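PDB 3KH1: predicted metal-dependent phosphohydrolase from Magnetospirillum magnetotacticum MS-1, which probably acts as a metal-dependent phosphohydrolase of the HD-domain family, possibly removing phosphate from deoxynucleoside 5'-monophosphates. Local coordinates for residues 46-51 / 139-144; 69-74 / 132-137. All blocks are in the same frame, centred on the assembly; numbering follows the deposited sequence.

Overall arrangement
From the N terminus, helix 8-19 and three short strands lead to helix 41-54, whose residues 46-51 wait for a partner some ninety residues later. Helix 65-74 follows it, and its residues 69-74 are the first half of contact 2. The chain then runs through mostly helical structure, including helix 113-128, before helix 132-151 arrives. The start of that helix, 132-137, closes the inner loop at contact 2; its next segment, 139-144, closes the outer loop at contact 1. The two are therefore nested rather than crossed, with centres about 9 Å apart. I48 of contact 1 touches L72 of contact 2, so helices 41-54, 65-74 and 132-151 form one buried bundle core.

Contact 1 (46-51 / 139-144)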
loop_
_atom_site.group_PDB
_atom_site.type_symbol
_atom_site.label_atom_id
_atom_site.label_comp_id
_atom_site.label_asym_id
_atom_site.label_seq_id
_atom_site.Cartn_x
_atom_site.Cartn_y
_atom_site.Cartn_z
ATOM N N TRP A 46 2.624 -1.220 -0.858
ATOM C CA TRP A 46 1.560 -2.123 -0.406
ATOM C C TRP A 46 2.142 -3.476 -0.019
ATOM O O TRP A 46 1.830 -4.020 1.039
ATOM C CB TRP A 46 0.497 -2.323 -1.521
ATOM C CG TRP A 46 -0.418 -3.475 -1.189
ATOM C CD1 TRP A 46 -1.446 -3.436 -0.331
ATOM C CD2 TRP A 46 -0.327 -4.803 -1.692
ATOM N NE1 TRP A 46 -2.005 -4.657 -0.209
ATOM C CE2 TRP A 46 -1.336 -5.528 -1.052
ATOM C CE3 TRP A 46 0.503 -5.428 -2.609
ATOM C CZ2 TRP A 46 -1.531 -6.884 -1.260
ATOM C CZ3 TRP A 46 0.276 -6.791 -2.865
ATOM C CH2 TRP A 46 -0.724 -7.502 -2.183
ATOM N N HIS A 47 2.942 -4.036 -0.889
ATOM C CA HIS A 47 3.408 -5.388 -0.712
ATOM C C HIS A 47 4.294 -5.538 0.488
ATOM O O HIS A 47 4.108 -6.440 1.309
ATOM C CB HIS A 47 4.152 -5.810 -1.977
ATOM C CG HIS A 47 4.191 -7.289 -2.227
ATOM N ND1 HIS A 47 4.772 -7.806 -3.359
ATOM C CD2 HIS A 47 3.748 -8.350 -1.507
ATOM C CE1 HIS A 47 4.643 -9.126 -3.344
ATOM N NE2 HIS A 47 4.010 -9.488 -2.247
ATOM N N ILE A 48 5.223 -4.606 0.673
ATOM C CA ILE A 48 6.154 -4.709 1.808
ATOM C C ILE A 48 5.457 -4.408 3.126
ATOM O O ILE A 48 5.783 -4.985 4.140
ATOM C CB ILE A 48 7.365 -3.733 1.747
ATOM C CG1 ILE A 48 7.984 -3.555 0.354
ATOM C CG2 ILE A 48 8.462 -4.201 2.725
ATOM C CD1 ILE A 48 8.223 -4.881 -0.397
ATOM N N ALA A 49 4.532 -3.441 3.133
ATOM C CA ALA A 49 3.780 -3.189 4.372
ATOM C C ALA A 49 2.939 -4.387 4.778
ATOM O O ALA A 49 2.849 -4.704 5.968
ATOM C CB ALA A 49 2.899 -1.925 4.226
ATOM N N THR A 50 2.354 -5.082 3.809
ATOM C CA THR A 50 1.615 -6.284 4.118
ATOM C C THR A 50 2.566 -7.374 4.668
ATOM O O THR A 50 2.254 -8.051 5.652
ATOM C CB THR A 50 0.871 -6.779 2.851
ATOM O OG1 THR A 50 0.023 -5.734 2.370
ATOM C CG2 THR A 50 0.021 -8.000 3.127
HETATM N N MSE A 51 3.745 -7.486 4.068
HETATM C CA MSE A 51 4.769 -8.410 4.574
HETATM C C MSE A 51 5.175 -8.095 6.016
HETATM O O MSE A 51 5.460 -9.005 6.776
HETATM C CB MSE A 51 6.033 -8.362 3.710
HETATM C CG MSE A 51 5.873 -9.008 2.346
HETATM SE SE MSE A 51 7.291 -8.638 1.101
HETATM C CE MSE A 51 8.774 -9.599 1.994
ATOM N N ALA A 139 14.923 -4.524 5.889
ATOM C CA ALA A 139 15.102 -5.947 5.589
ATOM C C ALA A 139 13.967 -6.461 4.704
ATOM O O ALA A 139 14.202 -7.186 3.726
ATOM C CB ALA A 139 15.158 -6.696 6.923
ATOM N N LEU A 140 12.740 -6.051 4.999
ATOM C CA LEU A 140 11.608 -6.494 4.215
ATOM C C LEU A 140 11.662 -5.926 2.824
ATOM O O LEU A 140 11.397 -6.585 1.812
ATOM C CB LEU A 140 10.313 -6.082 4.857
ATOM C CG LEU A 140 10.040 -6.695 6.211
ATOM C CD1 LEU A 140 8.899 -5.931 6.902
ATOM C CD2 LEU A 140 9.698 -8.163 6.039
ATOM N N ASP A 141 12.036 -4.668 2.723
ATOM C CA ASP A 141 12.157 -3.988 1.448
ATOM C C ASP A 141 13.233 -4.597 0.557
ATOM O O ASP A 141 13.102 -4.618 -0.673
ATOM C CB ASP A 141 12.454 -2.518 1.634
ATOM C CG ASP A 141 12.344 -1.772 0.358
ATOM O OD1 ASP A 141 11.217 -1.725 -0.181
ATOM O OD2 ASP A 141 13.355 -1.217 -0.050
ATOM N N ARG A 142 14.303 -5.101 1.175
ATOM C CA ARG A 142 15.381 -5.730 0.426
ATOM C C ARG A 142 15.062 -7.179 0.084
ATOM O O ARG A 142 15.559 -7.735 -0.907
ATOM C CB ARG A 142 16.677 -5.663 1.233
ATOM C CG ARG A 142 17.234 -4.255 1.394
ATOM C CD ARG A 142 18.219 -3.912 0.349
ATOM N NE ARG A 142 17.823 -4.101 -1.045
ATOM C CZ ARG A 142 17.136 -3.232 -1.809
ATOM N NH1 ARG A 142 16.774 -2.022 -1.355
ATOM N NH2 ARG A 142 16.874 -3.538 -3.085
ATOM N N LEU A 143 14.228 -7.843 0.893
ATOM C CA LEU A 143 13.863 -9.247 0.619
ATOM C C LEU A 143 12.953 -9.368 -0.574
ATOM O O LEU A 143 13.088 -10.276 -1.402
ATOM C CB LEU A 143 13.152 -9.788 1.843
ATOM C CG LEU A 143 12.589 -11.214 1.763
ATOM C CD1 LEU A 143 13.690 -12.255 1.447
ATOM C CD2 LEU A 143 11.848 -11.616 3.051
ATOM N N GLN A 144 11.976 -8.474 -0.646
ATOM C CA GLN A 144 10.948 -8.620 -1.665
ATOM C C GLN A 144 11.474 -8.680 -3.120
ATOM O O GLN A 144 11.002 -9.532 -3.906
ATOM C CB GLN A 144 9.832 -7.597 -1.466
ATOM C CG GLN A 144 8.633 -7.686 -2.429
ATOM C CD GLN A 144 8.738 -6.782 -3.619
ATOM O OE1 GLN A 144 9.802 -6.208 -3.927
ATOM N NE2 GLN A 144 7.573 -6.561 -4.273
#
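I48 and D141 mark the nearest backbone approach, CA to CA 6.1 Å, where the short helical segments 46-51 and 139-144 pass each other with axes 9.4 Å apart and N-to-C directions 121° apart. I48 fills the middle of the interface. In the conformer described, one of two, its CG2 branch rests against L140 CB and the backbone of D141, and the other branch carries CD1 across the aliphatic part of Q144, roughly at right angles to it. M51, a selenomethionine, lays its selenium against the same glutamine, SE to CB of Q144 3.8 Å. A bend at the end of the M51 chain then turns its methyl to the side chain of L143 and the backbone carbonyl of L140, with CE 3.8 Å from L143 CD2 and 4.0 Å from L140 O.

The polar edge is made by H47 and Q144. Q144 turns sharply at its second torsion (chi2 -95°), which brings the amide to the imidazole while its carbon stays beside I48 CD1. NE2 of Q144 donates to ND1 of H47 at 3.2 Å, almost straight at 171° and within the amide plane, yet well out of the ring plane; the two flat groups stand nearly perpendicular. ND1 is also hydrogen-bonded to K24 NZ of the second subunit, whose V17 O bonds H47 NE2, while E39 takes a further bond from Q144 NE2. These partners hold both groups against rotation.

D141 OD1 lies 3.8 Å from I48 CG1 and bonds H44; both residues fit the H...HD...D signature of HD domains, which carries the metal in relatives. Helix 65-74 closes the apolar side of the contact, its L72 touching both I48 and L140, and the second subunit lies against helix 41-54.

Contact 2 (69-74 / 132-137); sequences ARMLLI and ADARFA
M71 and L72 of helix 65-74 pack on A137 and A134 near the start of helix 132-151, and this is where the contact is tight. The segment axes approach to 9.8 Å with their N-to-C directions 57° apart, and the shortest CA separation, 6.4 Å, is between L72 and A137. M71 is a selenomethionine stretched out from its own helix, with CG anti to the backbone N (chi1 178°). That extension places SE against the backbone of A134 and the methyl of A137, 3.7 Å from A134 CA and equally close to A137 CB. L72 comes to A137 with one branch, its CD2 lying 3.7 Å from A137 O and slightly farther from A137 CB. The L72 side chain also reaches A52 of helix 41-54, so it joins three helices.

In the predominantly helical HD domain, helix 65-74 leads straight into H75, the histidine that fits the HD pair naming the family. H75 ND1 and S45 OG both hydrogen-bond to L72 O, which thus links this contact to a histidine that, as in relatives, probably belongs to the metal site.

The other end of the interface is looser and more polar. The last bond of M71 is turned by chi3 (-78°), leaving CE 4.2 Å from D133 CB, while SE stands 4.1 Å from D133 O. No hydrogen bond spans the two segments. D133 instead engages R67, on the same helix just ahead of the segment 69-74, through a salt bridge at OD2, and Q64 N through OD1. The partly exposed R70 keeps its charge at a distance, NH2 to D133 OD2 being 6.9 Å, and helix 113-128 approaches M71 with L122, E125 and Y126.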
loop_
_atom_site.group_PDB
_atom_site.type_symbol
_atom_site.label_atom_id
_atom_site.label_comp_id
_atom_site.label_asym_id
_atom_site.label_seq_id
_atom_site.Cartn_x
_atom_site.Cartn_y
_atom_site.Cartn_z
ATOM N N ALA A 69 4.920 -0.586 9.418
ATOM C CA ALA A 69 3.980 -0.526 8.312
ATOM C C ALA A 69 3.846 0.905 7.832
ATOM O O ALA A 69 3.896 1.162 6.629
ATOM C CB ALA A 69 2.616 -1.123 8.683
ATOM N N ARG A 70 3.633 1.827 8.751
ATOM C CA ARG A 70 3.470 3.254 8.375
ATOM C C ARG A 70 4.701 3.779 7.663
ATOM O O ARG A 70 4.628 4.414 6.614
ATOM C CB ARG A 70 3.168 4.093 9.619
ATOM C CG ARG A 70 3.016 5.559 9.371
ATOM C CD ARG A 70 2.572 6.339 10.537
ATOM N NE ARG A 70 3.527 6.404 11.648
ATOM C CZ ARG A 70 3.421 5.743 12.801
ATOM N NH1 ARG A 70 2.584 4.731 12.930
ATOM N NH2 ARG A 70 4.237 6.026 13.801
HETATM N N MSE A 71 5.860 3.439 8.203
HETATM C CA MSE A 71 7.123 3.842 7.625
HETATM C C MSE A 71 7.267 3.310 6.194
HETATM O O MSE A 71 7.650 4.033 5.276
HETATM C CB MSE A 71 8.268 3.304 8.516
HETATM C CG MSE A 71 9.666 3.605 8.028
HETATM SE SE MSE A 71 11.009 2.725 9.140
HETATM C CE MSE A 71 10.966 3.950 10.635
ATOM N N LEU A 72 6.930 2.048 5.988
ATOM C CA LEU A 72 6.984 1.482 4.651
ATOM C C LEU A 72 5.974 2.130 3.718
ATOM O O LEU A 72 6.259 2.328 2.531
ATOM C CB LEU A 72 6.788 -0.032 4.695
ATOM C CG LEU A 72 7.995 -0.804 5.275
ATOM C CD1 LEU A 72 7.571 -2.251 5.575
ATOM C CD2 LEU A 72 9.141 -0.729 4.328
ATOM N N LEU A 73 4.785 2.415 4.192
ATOM C CA LEU A 73 3.771 3.051 3.337
ATOM C C LEU A 73 4.281 4.407 2.832
ATOM O O LEU A 73 3.952 4.814 1.726
ATOM C CB LEU A 73 2.464 3.239 4.051
ATOM C CG LEU A 73 1.743 1.913 4.401
ATOM C CD1 LEU A 73 0.549 2.203 5.320
ATOM C CD2 LEU A 73 1.242 1.207 3.105
ATOM N N ILE A 74 5.099 5.112 3.618
ATOM C CA ILE A 74 5.525 6.460 3.210
ATOM C C ILE A 74 6.949 6.526 2.661
ATOM O O ILE A 74 7.376 7.590 2.207
ATOM C CB ILE A 74 5.297 7.515 4.330
ATOM C CG1 ILE A 74 6.114 7.263 5.596
ATOM C CG2 ILE A 74 3.821 7.555 4.659
ATOM C CD1 ILE A 74 7.584 7.740 5.548
ATOM N N ALA A 132 15.577 0.029 15.368
ATOM C CA ALA A 132 14.994 -1.304 15.239
ATOM C C ALA A 132 13.919 -1.317 14.168
ATOM O O ALA A 132 13.894 -2.218 13.324
ATOM C CB ALA A 132 14.433 -1.821 16.619
ATOM N N ASP A 133 13.004 -0.352 14.207
ATOM C CA ASP A 133 11.960 -0.302 13.214
ATOM C C ASP A 133 12.530 -0.163 11.793
ATOM O O ASP A 133 12.047 -0.800 10.857
ATOM C CB ASP A 133 10.986 0.856 13.500
ATOM C CG ASP A 133 10.060 0.589 14.700
ATOM O OD1 ASP A 133 9.980 -0.542 15.238
ATOM O OD2 ASP A 133 9.421 1.602 15.062
ATOM N N ALA A 134 13.506 0.726 11.613
ATOM C CA ALA A 134 14.073 0.961 10.298
ATOM C C ALA A 134 14.806 -0.269 9.775
ATOM O O ALA A 134 14.749 -0.530 8.575
ATOM C CB ALA A 134 15.002 2.212 10.310
ATOM N N ARG A 135 15.494 -1.012 10.636
ATOM C CA ARG A 135 16.182 -2.202 10.211
ATOM C C ARG A 135 15.215 -3.284 9.739
ATOM O O ARG A 135 15.467 -3.956 8.733
ATOM C CB ARG A 135 17.122 -2.778 11.274
ATOM C CG ARG A 135 18.391 -1.957 11.436
ATOM C CD ARG A 135 19.370 -2.567 12.407
ATOM N NE ARG A 135 19.122 -2.050 13.722
ATOM C CZ ARG A 135 18.545 -2.696 14.724
ATOM N NH1 ARG A 135 18.070 -3.944 14.587
ATOM N NH2 ARG A 135 18.412 -2.055 15.884
ATOM N N PHE A 136 14.095 -3.446 10.438
ATOM C CA PHE A 136 13.121 -4.458 10.014
ATOM C C PHE A 136 12.442 -4.007 8.712
ATOM O O PHE A 136 12.298 -4.775 7.796
ATOM C CB PHE A 136 12.128 -4.764 11.127
ATOM C CG PHE A 136 11.293 -5.967 10.853
ATOM C CD1 PHE A 136 11.866 -7.229 10.758
ATOM C CD2 PHE A 136 9.904 -5.852 10.693
ATOM C CE1 PHE A 136 11.082 -8.308 10.474
ATOM C CE2 PHE A 136 9.104 -6.971 10.418
ATOM C CZ PHE A 136 9.698 -8.174 10.327
ATOM N N ALA A 137 12.085 -2.720 8.635
ATOM C CA ALA A 137 11.514 -2.164 7.400
ATOM C C ALA A 137 12.450 -2.374 6.209
ATOM O O ALA A 137 12.042 -2.851 5.132
ATOM C CB ALA A 137 11.251 -0.661 7.588
#